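Local coordinates for Mgp-operon protein 3 (Mycoplasma pneumoniae, PDB 6RJ1) that probably takes part in host-cell adhesion as the P40/P90 component of the mycoplasma surface adhesin machinery, which is thought to recognise sugars on host cells, at residues V185-V190 / P215-G220; Y356-Q361 / G877-V882. All blocks are in the same frame, centred on the assembly; numbering follows the deposited sequence.

In the fold
Following the chain from its N terminus, contact 1 comes first: residues 185-190 meet residues 215-220 and close a short loop that includes helix 200-203, tying the start of helix 187-192 to the lead-in of strand 220-222, an antiparallel partner of strand 575-577 in a large mixed sheet. Contact 2 is of much longer range. It brings residues 356-361, where strand 356-358, paired with strand 239-241, passes into helix 360-365, against residues 877-882, between strands 862-868 and 888-896 of a five-stranded antiparallel sheet, more than 500 residues on. The two neither nest nor cross but follow in series; the centres of contact 1 and contact 2 are about 37 Å apart.

Contact 1. Residues V185-V190 / P215-G220; sequences VAQDTV and PKAVTG
Buried Thr219 and the carbonyl of Val185 form the closely fitted end of this contact. The carbonyl oxygen of Val185 takes two bonds from the same threonine, one from Thr219 OG1 at 2.7 Å and one from Thr219 N at 3.1 Å. With chi1 at 65°, OG1 sits between the backbone N and the carbonyl carbon, which lets hydroxyl and amide reach one acceptor together. The methyl CG2 turns to the helix, where it packs against Gln187 CA and CB and lies 3.9 Å from Val190 CG2. Gln575 borders this end, its side-chain oxygen accepting from Val185 N.

Between these residues and the outer end, the backbones meet at the start of helix 187-192. Ala186 holds the N-cap position and is joined to Val218 by a single beta bridge. Two first-turn amides of the helix are satisfied across the contact: Gln187 N donates to Ala217 O at 2.9 Å, and Asp188 N to Pro215 O at 2.8 Å. The extended Gln187 side chain runs alongside Ala217, passing its carbonyl O and bringing NE2 close to its CB; this NE2 finds its main partner in Gly214 O. Trp200, from helix 200-203, packs against Gln187, Asp188 and Pro215.

On the solvent side the contact thins to a charged pair. Asp188 CB rests on Pro215 CB at 3.6 Å, while its carboxylate meets the ammonium of exposed Lys216 in a salt bridge, NZ to OD2 2.9 Å, on the syn lone pair of that oxygen. Lys216 starts out away from residues 185-190, and the bend at chi2 (-58°) folds the chain back so that CD and CE pass alongside OD2 before NZ closes the pair.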
loop_
_atom_site.group_PDB
_atom_site.type_symbol
_atom_site.label_atom_id
_atom_site.label_comp_id
_atom_site.label_asym_id
_atom_site.label_seq_id
_atom_site.Cartn_x
_atom_site.Cartn_y
_atom_site.Cartn_z
ATOM N N VAL A 185 -2.381 -27.046 2.046
ATOM C CA VAL A 185 -3.025 -28.224 2.615
ATOM C C VAL A 185 -4.276 -27.843 3.454
ATOM O O VAL A 185 -4.301 -26.761 4.024
ATOM C CB VAL A 185 -1.933 -29.018 3.384
ATOM C CG1 VAL A 185 -2.484 -29.814 4.553
ATOM C CG2 VAL A 185 -1.167 -29.926 2.433
ATOM N N ALA A 186 -5.329 -28.698 3.465
ATOM C CA ALA A 186 -6.560 -28.477 4.232
ATOM C C ALA A 186 -6.265 -28.591 5.724
ATOM O O ALA A 186 -5.373 -29.349 6.097
ATOM C CB ALA A 186 -7.603 -29.501 3.835
ATOM N N GLN A 187 -7.003 -27.872 6.582
ATOM C CA GLN A 187 -6.719 -27.928 8.017
ATOM C C GLN A 187 -6.958 -29.317 8.657
ATOM O O GLN A 187 -6.270 -29.610 9.629
ATOM C CB GLN A 187 -7.406 -26.797 8.807
ATOM C CG GLN A 187 -8.918 -26.818 8.892
ATOM C CD GLN A 187 -9.434 -25.772 9.860
ATOM O OE1 GLN A 187 -8.693 -25.168 10.661
ATOM N NE2 GLN A 187 -10.731 -25.530 9.810
ATOM N N ASP A 188 -7.824 -30.198 8.084
ATOM C CA ASP A 188 -8.027 -31.557 8.646
ATOM C C ASP A 188 -6.788 -32.439 8.495
ATOM O O ASP A 188 -6.513 -33.247 9.374
ATOM C CB ASP A 188 -9.289 -32.258 8.093
ATOM C CG ASP A 188 -9.351 -32.519 6.589
ATOM O OD1 ASP A 188 -8.554 -31.905 5.839
ATOM O OD2 ASP A 188 -10.214 -33.315 6.162
ATOM N N THR A 189 -6.025 -32.250 7.397
ATOM C CA THR A 189 -4.772 -32.962 7.110
ATOM C C THR A 189 -3.686 -32.470 8.078
ATOM O O THR A 189 -2.910 -33.274 8.581
ATOM C CB THR A 189 -4.375 -32.768 5.627
ATOM O OG1 THR A 189 -5.433 -33.234 4.788
ATOM C CG2 THR A 189 -3.082 -33.487 5.255
ATOM N N VAL A 190 -3.648 -31.154 8.345
ATOM C CA VAL A 190 -2.680 -30.537 9.255
ATOM C C VAL A 190 -2.747 -31.141 10.670
ATOM O O VAL A 190 -1.710 -31.509 11.226
ATOM C CB VAL A 190 -2.808 -28.985 9.267
ATOM C CG1 VAL A 190 -2.039 -28.353 10.427
ATOM C CG2 VAL A 190 -2.362 -28.385 7.939
ATOM N N PRO A 215 -13.375 -28.673 7.717
ATOM C CA PRO A 215 -12.139 -29.479 7.736
ATOM C C PRO A 215 -11.285 -29.280 6.482
ATOM O O PRO A 215 -10.065 -29.430 6.540
ATOM C CB PRO A 215 -12.659 -30.919 7.827
ATOM C CG PRO A 215 -14.023 -30.876 7.279
ATOM C CD PRO A 215 -14.573 -29.542 7.654
ATOM N N LYS A 216 -11.939 -28.927 5.360
ATOM C CA LYS A 216 -11.316 -28.724 4.055
ATOM C C LYS A 216 -10.833 -27.291 3.822
ATOM O O LYS A 216 -10.324 -27.002 2.737
ATOM C CB LYS A 216 -12.244 -29.201 2.910
ATOM C CG LYS A 216 -12.672 -30.669 2.996
ATOM C CD LYS A 216 -11.516 -31.679 3.016
ATOM C CE LYS A 216 -12.037 -33.076 3.286
ATOM N NZ LYS A 216 -10.932 -34.057 3.441
ATOM N N ALA A 217 -10.953 -26.409 4.836
ATOM C CA ALA A 217 -10.496 -25.018 4.746
ATOM C C ALA A 217 -8.976 -24.954 4.544
ATOM O O ALA A 217 -8.218 -25.570 5.298
ATOM C CB ALA A 217 -10.905 -24.240 5.985
ATOM N N VAL A 218 -8.551 -24.267 3.473
ATOM C CA VAL A 218 -7.152 -24.146 3.058
ATOM C C VAL A 218 -6.353 -23.285 4.041
ATOM O O VAL A 218 -6.770 -22.184 4.395
ATOM C CB VAL A 218 -7.027 -23.682 1.579
ATOM C CG1 VAL A 218 -5.573 -23.544 1.164
ATOM C CG2 VAL A 218 -7.756 -24.645 0.636
ATOM N N THR A 219 -5.207 -23.827 4.493
ATOM C CA THR A 219 -4.282 -23.231 5.460
ATOM C C THR A 219 -3.305 -22.199 4.863
ATOM O O THR A 219 -2.615 -21.505 5.618
ATOM C CB THR A 219 -3.522 -24.334 6.204
ATOM O OG1 THR A 219 -2.690 -25.042 5.281
ATOM C CG2 THR A 219 -4.440 -25.284 6.939
ATOM N N GLY A 220 -3.251 -22.102 3.536
ATOM C CA GLY A 220 -2.365 -21.155 2.879
ATOM C C GLY A 220 -2.113 -21.420 1.416
ATOM O O GLY A 220 -3.010 -21.852 0.688
#

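Contact 2. Residues Y356-Q361 / G877-V882; sequences YLNTAQ and GKQQQV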
loop_
_atom_site.group_PDB
_atom_site.type_symbol
_atom_site.label_atom_id
_atom_site.label_comp_id
_atom_site.label_asym_id
_atom_site.label_seq_id
_atom_site.Cartn_x
_atom_site.Cartn_y
_atom_site.Cartn_z
ATOM N N TYR A 356 7.244 -16.255 -18.961
ATOM C CA TYR A 356 7.579 -15.066 -18.164
ATOM C C TYR A 356 7.437 -13.750 -18.921
ATOM O O TYR A 356 7.524 -13.718 -20.150
ATOM C CB TYR A 356 9.022 -15.155 -17.620
ATOM C CG TYR A 356 9.287 -16.349 -16.735
ATOM C CD1 TYR A 356 9.033 -16.297 -15.366
ATOM C CD2 TYR A 356 9.819 -17.525 -17.257
ATOM C CE1 TYR A 356 9.272 -17.399 -14.543
ATOM C CE2 TYR A 356 10.064 -18.633 -16.445
ATOM C CZ TYR A 356 9.788 -18.566 -15.088
ATOM O OH TYR A 356 10.020 -19.658 -14.288
ATOM N N LEU A 357 7.272 -12.657 -18.157
ATOM C CA LEU A 357 7.205 -11.288 -18.659
ATOM C C LEU A 357 8.431 -10.539 -18.148
ATOM O O LEU A 357 8.846 -10.752 -17.008
ATOM C CB LEU A 357 5.951 -10.548 -18.147
ATOM C CG LEU A 357 4.574 -11.083 -18.520
ATOM C CD1 LEU A 357 3.545 -10.638 -17.497
ATOM C CD2 LEU A 357 4.162 -10.659 -19.933
ATOM N N ASN A 358 8.992 -9.648 -18.977
ATOM C CA ASN A 358 10.116 -8.795 -18.599
ATOM C C ASN A 358 9.478 -7.451 -18.234
ATOM O O ASN A 358 8.969 -6.742 -19.111
ATOM C CB ASN A 358 11.117 -8.665 -19.759
ATOM C CG ASN A 358 12.460 -8.088 -19.384
ATOM O OD1 ASN A 358 12.571 -7.110 -18.634
ATOM N ND2 ASN A 358 13.521 -8.675 -19.921
ATOM N N THR A 359 9.425 -7.147 -16.933
ATOM C CA THR A 359 8.770 -5.930 -16.451
ATOM C C THR A 359 9.775 -4.887 -15.942
ATOM O O THR A 359 9.444 -4.091 -15.058
ATOM C CB THR A 359 7.684 -6.278 -15.429
ATOM O OG1 THR A 359 8.244 -7.123 -14.419
ATOM C CG2 THR A 359 6.469 -6.949 -16.067
ATOM N N ALA A 360 10.983 -4.863 -16.545
ATOM C CA ALA A 360 12.068 -3.942 -16.197
ATOM C C ALA A 360 11.656 -2.464 -16.186
ATOM O O ALA A 360 11.907 -1.773 -15.193
ATOM C CB ALA A 360 13.253 -4.150 -17.127
ATOM N N GLN A 361 10.997 -1.998 -17.271
ATOM C CA GLN A 361 10.560 -0.604 -17.434
ATOM C C GLN A 361 9.406 -0.239 -16.518
ATOM O O GLN A 361 9.269 0.928 -16.145
ATOM C CB GLN A 361 10.247 -0.269 -18.897
ATOM C CG GLN A 361 11.407 -0.536 -19.855
ATOM C CD GLN A 361 11.377 -1.926 -20.471
ATOM O OE1 GLN A 361 10.793 -2.879 -19.936
ATOM N NE2 GLN A 361 12.012 -2.067 -21.620
ATOM N N GLY A 877 5.076 -5.811 -20.457
ATOM C CA GLY A 877 5.611 -7.100 -20.023
ATOM C C GLY A 877 6.120 -7.962 -21.164
ATOM O O GLY A 877 7.054 -8.750 -20.981
ATOM N N LYS A 878 5.511 -7.810 -22.355
ATOM C CA LYS A 878 5.891 -8.536 -23.566
ATOM C C LYS A 878 6.894 -7.732 -24.424
ATOM O O LYS A 878 7.091 -8.030 -25.609
ATOM C CB LYS A 878 4.648 -8.996 -24.348
ATOM C CG LYS A 878 4.051 -10.282 -23.778
ATOM C CD LYS A 878 2.665 -10.588 -24.330
ATOM C CE LYS A 878 2.229 -12.007 -24.042
ATOM N NZ LYS A 878 2.746 -12.966 -25.056
ATOM N N GLN A 879 7.562 -6.736 -23.778
ATOM C CA GLN A 879 8.596 -5.836 -24.312
ATOM C C GLN A 879 8.184 -5.112 -25.617
ATOM O O GLN A 879 8.992 -4.929 -26.528
ATOM C CB GLN A 879 9.949 -6.561 -24.459
ATOM C CG GLN A 879 10.642 -6.869 -23.126
ATOM C CD GLN A 879 10.971 -5.635 -22.328
ATOM O OE1 GLN A 879 11.824 -4.827 -22.703
ATOM N NE2 GLN A 879 10.293 -5.464 -21.204
ATOM N N GLN A 880 6.921 -4.676 -25.671
ATOM C CA GLN A 880 6.332 -3.935 -26.784
ATOM C C GLN A 880 6.151 -2.496 -26.309
ATOM O O GLN A 880 5.843 -2.282 -25.135
ATOM C CB GLN A 880 4.952 -4.517 -27.173
ATOM C CG GLN A 880 4.877 -6.043 -27.372
ATOM C CD GLN A 880 5.675 -6.562 -28.545
ATOM O OE1 GLN A 880 5.685 -5.985 -29.644
ATOM N NE2 GLN A 880 6.355 -7.683 -28.334
ATOM N N GLN A 881 6.343 -1.513 -27.211
ATOM C CA GLN A 881 6.180 -0.085 -26.910
ATOM C C GLN A 881 4.777 0.181 -26.362
ATOM O O GLN A 881 3.798 -0.365 -26.877
ATOM C CB GLN A 881 6.449 0.769 -28.158
ATOM C CG GLN A 881 7.658 1.687 -28.010
ATOM C CD GLN A 881 8.073 2.368 -29.298
ATOM O OE1 GLN A 881 7.948 1.823 -30.400
ATOM N NE2 GLN A 881 8.599 3.577 -29.189
ATOM N N VAL A 882 4.686 0.960 -25.285
ATOM C CA VAL A 882 3.401 1.252 -24.657
ATOM C C VAL A 882 2.615 2.304 -25.456
ATOM O O VAL A 882 3.150 3.361 -25.818
ATOM C CB VAL A 882 3.558 1.593 -23.153
ATOM C CG1 VAL A 882 2.279 2.172 -22.550
ATOM C CG2 VAL A 882 3.987 0.358 -22.383
#
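Gln361 and Gln879 face each other through their side-chain amides, and the bonds between these groups lead the polar part of the contact. Gln879 NE2 donates to Gln361 OE1 at 2.9 Å, and Gln361 NE2 donates back to Gln879 OE1 at 3.0 Å. Both bonds are nearly straight and use in-plane lone pairs; the amide planes, 18° apart, are close to coplanar, as expected of a cyclic amide pair. Gln879 reaches this position by a bend at chi2 (-61°) that brings its amide up to Gln361 at the start of helix 360-365. The same NE2 also donates to Asn358 O at 2.8 Å, approaching from above the carbonyl plane, so one nitrogen serves two acceptors. Gln879 OE1 has a further donor in Val271 N. The Asn358 amide is turned 42° from that of Gln879, and its ND2 bonds to Ala268 O.

A backbone bond comes next along strand 356-358: Asn358 N donates to Gly877 O at 2.9 Å. In return, Gly877 CA makes a CA-H...O contact with Asn358 O. The strand's pairing with strand 239-241 includes a backbone bond between Leu357 and Glu240.

The apolar contacts are few. Leu357 CD2 lies 3.6 Å from Gly877 C and also touches Lys878 CG, while Asn358 CB packs against Gln879 CG. The leucine methyl lies over the Gly877 peptide, a fit consistent with the lack of a side chain there.

The amides of Gln361 and Gln879 are thus paired by neutral hydrogen bonds, with both hydrogens of Gln879 NE2 used, and the reciprocal bonds fix the rotation of both amides at the junction of strand, helix and distant loop.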